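Local coordinates for protein acetyl xylan esterase (Metagenome, PDB 6XYC) that probably removes acetyl and feruloyl groups from complex natural xylans, as a bifunctional carbohydrate esterase of the alpha/beta hydrolase fold, at residues Thr37-Ala41 with Asn109-Ser113; Lys40-Tyr46 with Phe114-Phe120; Ala130-Asn134 with Gly159-Asp163. All blocks are in the same frame, centred on the assembly; numbering follows the deposited sequence.

Contact 1: residues Thr37-Ala41 with Asn109-Ser113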
# COMPACT_ATOMS: atom_id res chain seq x y z
N THR A 37 9.02 -24.02 -7.06
CA THR A 37 10.27 -23.90 -6.31
C THR A 37 10.29 -22.63 -5.47
O THR A 37 10.56 -22.67 -4.27
CB THR A 37 11.45 -23.93 -7.28
OG1 THR A 37 11.20 -23.04 -8.38
CG2 THR A 37 11.67 -25.34 -7.81
N ALA A 38 10.01 -21.48 -6.10
CA ALA A 38 9.93 -20.21 -5.39
C ALA A 38 8.78 -19.42 -5.98
O ALA A 38 8.24 -19.75 -7.04
CB ALA A 38 11.24 -19.42 -5.49
N TYR A 39 8.40 -18.35 -5.28
CA TYR A 39 7.26 -17.54 -5.68
C TYR A 39 7.60 -16.06 -5.60
O TYR A 39 8.08 -15.58 -4.57
CB TYR A 39 6.04 -17.81 -4.79
CG TYR A 39 5.66 -19.27 -4.68
CD1 TYR A 39 4.81 -19.85 -5.59
CD2 TYR A 39 6.15 -20.05 -3.64
CE1 TYR A 39 4.45 -21.18 -5.49
CE2 TYR A 39 5.81 -21.37 -3.52
CZ TYR A 39 4.95 -21.93 -4.45
OH TYR A 39 4.61 -23.25 -4.32
N LYS A 40 7.33 -15.33 -6.68
CA LYS A 40 7.32 -13.88 -6.63
C LYS A 40 6.25 -13.41 -5.64
O LYS A 40 5.25 -14.09 -5.41
CB LYS A 40 7.07 -13.29 -8.02
CG LYS A 40 7.83 -14.02 -9.13
CD LYS A 40 8.83 -13.11 -9.85
CE LYS A 40 9.78 -13.92 -10.73
NZ LYS A 40 9.65 -13.58 -12.17
N ALA A 41 6.48 -12.25 -5.03
CA ALA A 41 5.73 -11.85 -3.86
C ALA A 41 4.94 -10.57 -4.08
O ALA A 41 5.38 -9.65 -4.79
CB ALA A 41 6.65 -11.67 -2.64
N ASN A 109 10.39 -19.52 0.77
CA ASN A 109 10.29 -19.93 -0.63
C ASN A 109 9.84 -18.79 -1.53
O ASN A 109 9.11 -18.99 -2.51
CB ASN A 109 9.34 -21.13 -0.79
CG ASN A 109 9.79 -22.33 -0.02
OD1 ASN A 109 10.94 -22.42 0.41
ND2 ASN A 109 8.89 -23.29 0.16
N ILE A 110 10.25 -17.57 -1.19
CA ILE A 110 9.87 -16.38 -1.94
C ILE A 110 11.03 -15.99 -2.85
O ILE A 110 12.20 -16.01 -2.43
CB ILE A 110 9.49 -15.22 -1.00
CG1 ILE A 110 8.13 -15.51 -0.36
CG2 ILE A 110 9.45 -13.92 -1.77
CD1 ILE A 110 7.81 -14.65 0.84
N ASP A 111 10.71 -15.66 -4.10
CA ASP A 111 11.66 -15.15 -5.08
C ASP A 111 11.74 -13.64 -4.93
O ASP A 111 10.84 -12.93 -5.39
CB ASP A 111 11.22 -15.55 -6.50
CG ASP A 111 12.17 -15.05 -7.57
OD1 ASP A 111 11.99 -15.46 -8.73
OD2 ASP A 111 13.07 -14.25 -7.26
N PRO A 112 12.79 -13.10 -4.31
CA PRO A 112 12.85 -11.66 -4.04
C PRO A 112 13.18 -10.81 -5.26
O PRO A 112 13.39 -9.60 -5.10
CB PRO A 112 13.98 -11.55 -3.00
CG PRO A 112 14.91 -12.68 -3.37
CD PRO A 112 14.03 -13.80 -3.88
N SER A 113 13.23 -11.38 -6.47
CA SER A 113 13.48 -10.58 -7.67
C SER A 113 12.26 -9.74 -8.06
O SER A 113 12.40 -8.83 -8.88
CB SER A 113 13.88 -11.48 -8.83
OG SER A 113 12.83 -12.34 -9.22
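Y39 meets the chain of N109 to D111 through both of its backbone polar atoms: Y39 N donates to N109 O at 2.9 Å on a fairly bent path, and Y39 O receives D111 N at 2.7 Å, nearly straight at the hydrogen (163°). The tyrosine ring swings to the N109 side because CG lies beside the backbone N (chi1 -53°), which brings CD2 to 3.3 Å from N109 O, obliquely. Tyrosine suits the place by pairing a buried ring, laid on L31 and P32, with a hydroxyl that can reach the backbone N of K36. This is parallel pairing at the start of strand 39-45 in the central sheet of the alpha/beta hydrolase fold, and 110-111 is a short strand just before the chain turns a corner at P112 and S113. On the face of Y39, A41 CB touches I110 CG2 at 3.7 Å, small methyl against branched chain, with A73 and I75 close by. K40 and D111 occupy the other face and run side by side. The lysine bends at chi2 and brings CE to 3.4 Å from D111 OD1, yet NZ stays 4.6 Å from that oxygen, too far for a salt bridge, and makes a weak bond to S283 O. With CG anti to N, D111 directs OD2 to S113: the bond from S113 N (3.0 Å) makes an Asx turn, which suits aspartate to this corner, and S113 OG adds a second bond to OD2 from the same face (2.7 Å).

Contact 2: residues Lys40-Tyr46 with Phe114-Phe120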
# COMPACT_ATOMS: atom_id res chain seq x y z
N LYS A 40 7.33 -15.33 -6.68
CA LYS A 40 7.32 -13.88 -6.63
C LYS A 40 6.25 -13.41 -5.64
O LYS A 40 5.25 -14.09 -5.41
CB LYS A 40 7.07 -13.29 -8.02
CG LYS A 40 7.83 -14.02 -9.13
CD LYS A 40 8.83 -13.11 -9.85
CE LYS A 40 9.78 -13.92 -10.73
NZ LYS A 40 9.65 -13.58 -12.17
N ALA A 41 6.48 -12.25 -5.03
CA ALA A 41 5.73 -11.85 -3.86
C ALA A 41 4.94 -10.57 -4.08
O ALA A 41 5.38 -9.65 -4.79
CB ALA A 41 6.65 -11.67 -2.64
N ILE A 42 3.76 -10.51 -3.45
CA ILE A 42 2.93 -9.31 -3.43
C ILE A 42 2.60 -9.01 -1.97
O ILE A 42 2.04 -9.86 -1.27
CB ILE A 42 1.63 -9.48 -4.23
CG1 ILE A 42 1.93 -9.91 -5.67
CG2 ILE A 42 0.82 -8.18 -4.20
CD1 ILE A 42 2.65 -8.88 -6.50
N ILE A 43 2.93 -7.80 -1.52
CA ILE A 43 2.55 -7.32 -0.20
C ILE A 43 1.21 -6.61 -0.32
O ILE A 43 1.02 -5.76 -1.20
CB ILE A 43 3.62 -6.39 0.38
CG1 ILE A 43 4.89 -7.19 0.69
CG2 ILE A 43 3.11 -5.70 1.64
CD1 ILE A 43 6.11 -6.34 0.96
N ILE A 44 0.27 -6.95 0.56
CA ILE A 44 -1.06 -6.34 0.51
C ILE A 44 -1.35 -5.66 1.84
O ILE A 44 -0.92 -6.12 2.91
CB ILE A 44 -2.16 -7.37 0.16
CG1 ILE A 44 -2.42 -8.34 1.32
CG2 ILE A 44 -1.78 -8.15 -1.09
CD1 ILE A 44 -3.61 -9.27 1.07
N ILE A 45 -2.12 -4.57 1.77
CA ILE A 45 -2.36 -3.72 2.93
C ILE A 45 -3.83 -3.33 2.97
O ILE A 45 -4.36 -2.76 2.00
CB ILE A 45 -1.49 -2.44 2.90
CG1 ILE A 45 -0.03 -2.78 2.60
CG2 ILE A 45 -1.62 -1.69 4.24
CD1 ILE A 45 0.82 -1.54 2.37
N TYR A 46 -4.48 -3.59 4.10
CA TYR A 46 -5.89 -3.27 4.26
C TYR A 46 -6.11 -1.76 4.26
O TYR A 46 -5.20 -0.97 4.51
CB TYR A 46 -6.43 -3.85 5.57
CG TYR A 46 -5.60 -3.46 6.79
CD1 TYR A 46 -4.69 -4.35 7.35
CD2 TYR A 46 -5.72 -2.19 7.37
CE1 TYR A 46 -3.93 -4.00 8.44
CE2 TYR A 46 -4.96 -1.84 8.48
CZ TYR A 46 -4.06 -2.75 9.01
OH TYR A 46 -3.30 -2.41 10.10
N PHE A 114 11.09 -10.05 -7.51
CA PHE A 114 9.91 -9.22 -7.71
C PHE A 114 9.11 -9.17 -6.42
O PHE A 114 8.66 -10.20 -5.92
CB PHE A 114 9.03 -9.76 -8.84
CG PHE A 114 7.86 -8.88 -9.16
CD1 PHE A 114 8.02 -7.77 -9.97
CD2 PHE A 114 6.61 -9.13 -8.63
CE1 PHE A 114 6.95 -6.94 -10.27
CE2 PHE A 114 5.53 -8.31 -8.92
CZ PHE A 114 5.71 -7.22 -9.74
N ILE A 115 8.94 -7.96 -5.88
CA ILE A 115 8.06 -7.72 -4.74
C ILE A 115 7.16 -6.56 -5.13
O ILE A 115 7.58 -5.40 -5.12
CB ILE A 115 8.84 -7.39 -3.46
CG1 ILE A 115 9.81 -8.52 -3.12
CG2 ILE A 115 7.88 -7.16 -2.30
CD1 ILE A 115 10.63 -8.29 -1.86
N GLY A 116 5.91 -6.88 -5.49
CA GLY A 116 4.91 -5.86 -5.71
C GLY A 116 4.19 -5.51 -4.43
O GLY A 116 4.33 -6.17 -3.40
N ILE A 117 3.40 -4.44 -4.49
CA ILE A 117 2.67 -3.97 -3.32
C ILE A 117 1.33 -3.40 -3.77
O ILE A 117 1.23 -2.76 -4.83
CB ILE A 117 3.50 -2.94 -2.52
CG1 ILE A 117 2.90 -2.73 -1.14
CG2 ILE A 117 3.60 -1.62 -3.27
CD1 ILE A 117 3.84 -2.05 -0.15
N THR A 118 0.29 -3.66 -2.98
CA THR A 118 -1.05 -3.21 -3.30
C THR A 118 -1.84 -3.05 -2.00
O THR A 118 -1.53 -3.68 -0.99
CB THR A 118 -1.77 -4.19 -4.24
OG1 THR A 118 -3.07 -3.69 -4.59
CG2 THR A 118 -1.91 -5.57 -3.59
N GLY A 119 -2.84 -2.19 -2.04
CA GLY A 119 -3.70 -1.96 -0.89
C GLY A 119 -4.91 -1.19 -1.34
O GLY A 119 -4.94 -0.63 -2.45
N PHE A 120 -5.94 -1.16 -0.49
CA PHE A 120 -7.15 -0.40 -0.80
C PHE A 120 -7.37 0.72 0.22
O PHE A 120 -7.08 0.55 1.40
CB PHE A 120 -8.40 -1.33 -0.92
CG PHE A 120 -8.57 -2.33 0.19
CD1 PHE A 120 -7.90 -3.54 0.18
CD2 PHE A 120 -9.45 -2.06 1.23
CE1 PHE A 120 -8.08 -4.45 1.20
CE2 PHE A 120 -9.63 -2.97 2.24
CZ PHE A 120 -8.95 -4.16 2.23
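A41 and I43 are gripped by the backbone of 114-120 in a parallel ladder at the middle of the alpha/beta hydrolase sheet, strand 114-120 being the one that leads into the probable nucleophile elbow. A41 N binds F114 O and I43 N binds G116 O, both nearly straight; in return A41 O takes G116 N, and I43 O takes T118 N at 2.8 Å. Toward the elbow the ladder slackens, the bonds I45 N to T118 O and F120 N to I45 O being weak. Beta-branched isoleucine suits these extended, buried positions. On one face, I43 CD1 meets I115 CG2 at 3.8 Å and I45 CD1 meets I117 CD1 at 4.0 Å. The other face carries I42, I44, F114 and T118. I42 folds back at chi2 (-66°), carrying CD1 over G116 to the edge of the F114 ring, 3.8 Å from CE2; glycine suits position 116 because a side chain there would collide with that methyl, and position 119 because a CB would collide with I45 O. T118 turns CG2 to I44 CG2 (3.6 Å) and sends OG1, anti to its own N, to V166 O, so the threonine joins an apolar layer while tying in the next strand. F279 of helix 269-284 covers I42, F114 and T118, and F114 also rests on A164. Strand 39-45 pairs on its other side with strand 73-77. At the ligand end, the F120 side chain and the bound 4-(2-aminoethyl)benzenesulfonyl fluoride are about 6 Å apart at their nearest atoms, and Y46 CA makes a CH-pi contact over one F120 face, 4.2 Å from the ring centroid.

Contact 3: residues Ala130-Asn134 with Gly159-Asp163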
# COMPACT_ATOMS: atom_id res chain seq x y z
N ALA A 130 5.02 3.92 -0.71
CA ALA A 130 6.22 3.10 -0.89
C ALA A 130 6.75 3.22 -2.31
O ALA A 130 7.96 3.32 -2.53
CB ALA A 130 5.91 1.64 -0.55
N GLY A 131 5.85 3.22 -3.29
CA GLY A 131 6.22 3.27 -4.70
C GLY A 131 6.78 4.59 -5.17
O GLY A 131 7.36 4.63 -6.26
N VAL A 132 6.62 5.66 -4.39
CA VAL A 132 7.25 6.94 -4.72
C VAL A 132 8.44 7.24 -3.84
O VAL A 132 9.01 8.33 -3.94
CB VAL A 132 6.24 8.10 -4.66
CG1 VAL A 132 5.10 7.88 -5.67
CG2 VAL A 132 5.71 8.29 -3.26
N THR A 133 8.84 6.31 -2.96
CA THR A 133 9.98 6.56 -2.08
C THR A 133 10.98 5.40 -2.11
O THR A 133 11.70 5.18 -1.13
CB THR A 133 9.52 6.83 -0.65
OG1 THR A 133 8.74 5.74 -0.16
CG2 THR A 133 8.69 8.11 -0.58
N ASN A 134 11.03 4.66 -3.21
CA ASN A 134 12.13 3.72 -3.41
C ASN A 134 13.46 4.45 -3.25
O ASN A 134 13.73 5.42 -3.97
CB ASN A 134 12.05 3.07 -4.79
CG ASN A 134 11.07 1.91 -4.85
OD1 ASN A 134 10.51 1.49 -3.84
ND2 ASN A 134 10.87 1.37 -6.05
N GLY A 159 17.30 -3.75 1.35
CA GLY A 159 16.56 -2.75 0.61
C GLY A 159 15.06 -2.86 0.84
O GLY A 159 14.51 -3.94 1.05
N SER A 160 14.40 -1.71 0.77
CA SER A 160 12.97 -1.61 1.04
C SER A 160 12.17 -1.23 -0.20
O SER A 160 11.01 -0.81 -0.08
CB SER A 160 12.71 -0.61 2.16
OG SER A 160 13.08 0.70 1.77
N HIS A 161 12.75 -1.37 -1.39
CA HIS A 161 12.10 -0.93 -2.62
C HIS A 161 11.03 -1.93 -3.06
O HIS A 161 11.08 -3.12 -2.73
CB HIS A 161 13.14 -0.75 -3.72
CG HIS A 161 13.36 -1.97 -4.57
ND1 HIS A 161 14.30 -2.93 -4.26
CD2 HIS A 161 12.75 -2.38 -5.71
CE1 HIS A 161 14.27 -3.88 -5.18
NE2 HIS A 161 13.33 -3.57 -6.07
N VAL A 162 10.03 -1.41 -3.77
CA VAL A 162 8.98 -2.21 -4.38
C VAL A 162 9.09 -2.08 -5.89
O VAL A 162 9.56 -1.07 -6.41
CB VAL A 162 7.57 -1.80 -3.89
CG1 VAL A 162 7.37 -2.15 -2.42
CG2 VAL A 162 7.34 -0.31 -4.13
N ASP A 163 8.63 -3.12 -6.60
CA ASP A 163 8.84 -3.20 -8.04
C ASP A 163 7.62 -2.78 -8.86
O ASP A 163 7.77 -2.49 -10.05
CB ASP A 163 9.24 -4.62 -8.45
CG ASP A 163 10.57 -5.03 -7.87
OD1 ASP A 163 10.60 -6.01 -7.10
OD2 ASP A 163 11.58 -4.39 -8.19
O HOH W 1 9.56 1.21 -1.03
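N134 uses its side-chain amide much as a strand uses a peptide: both ends of the group bond to the backbone of the single residue V162. OD1 accepts V162 N at 2.9 Å, from a donor tilted out of the amide plane, and ND2 gives a straight bond (164°) to V162 O at 2.8 Å, lying in the plane of that carbonyl. The paired bonds hold the amide against rotation and satisfy two peptide atoms of an irregular segment; asparagine, carrying a donor and an acceptor on one short stem, suits the task. Its CG is set beside the backbone N (chi1 -81°), from where the group spans to 159-163. A water lies 3.0 Å from N134 OD1 and 2.7 Å from S160 O, placed to bridge them; OD1 itself packs 3.5 Å from H161 CB. The imidazole stands almost perpendicular to the amide, with ND2 near its edge, and its NE2 bonds to D163 OD2. Beside these bonds the contact turns apolar: V162 CG2 rests 3.8 Å from G131 CA and beside the methyl of A130, small residues with a slim surface for the valine to lie on. Helix 122-131, which follows the probable nucleophile elbow, thus meets the segment leading into strand 164-168. Around them, V162 packs on I98 of helix 89-103 and on I117 of strand 114-120, R102 binds the carbonyls of G159 and H161, and D163 OD1 receives the backbone N of I115.

In the fold
Contacts 1 and 2 share K40 and A41 on strand 39-45, which pairs first with the short strand 110-111 and then, past the corner, with 114-120. Contact 1 is the partly exposed start of strand 39-45, where few backbone bonds combine with charged and hydroxyl groups; contact 2, about 13 Å away between centres, is buried near the centre of the molecule and relies on a long ladder and aliphatic layers. Contact 3 is also buried but irregular, and a side-chain amide and a water replace the ladder. Its 159-163 segment touches strand 114-120 of contact 2 through a probable hydrogen bond and apolar packing, joining loop and sheet.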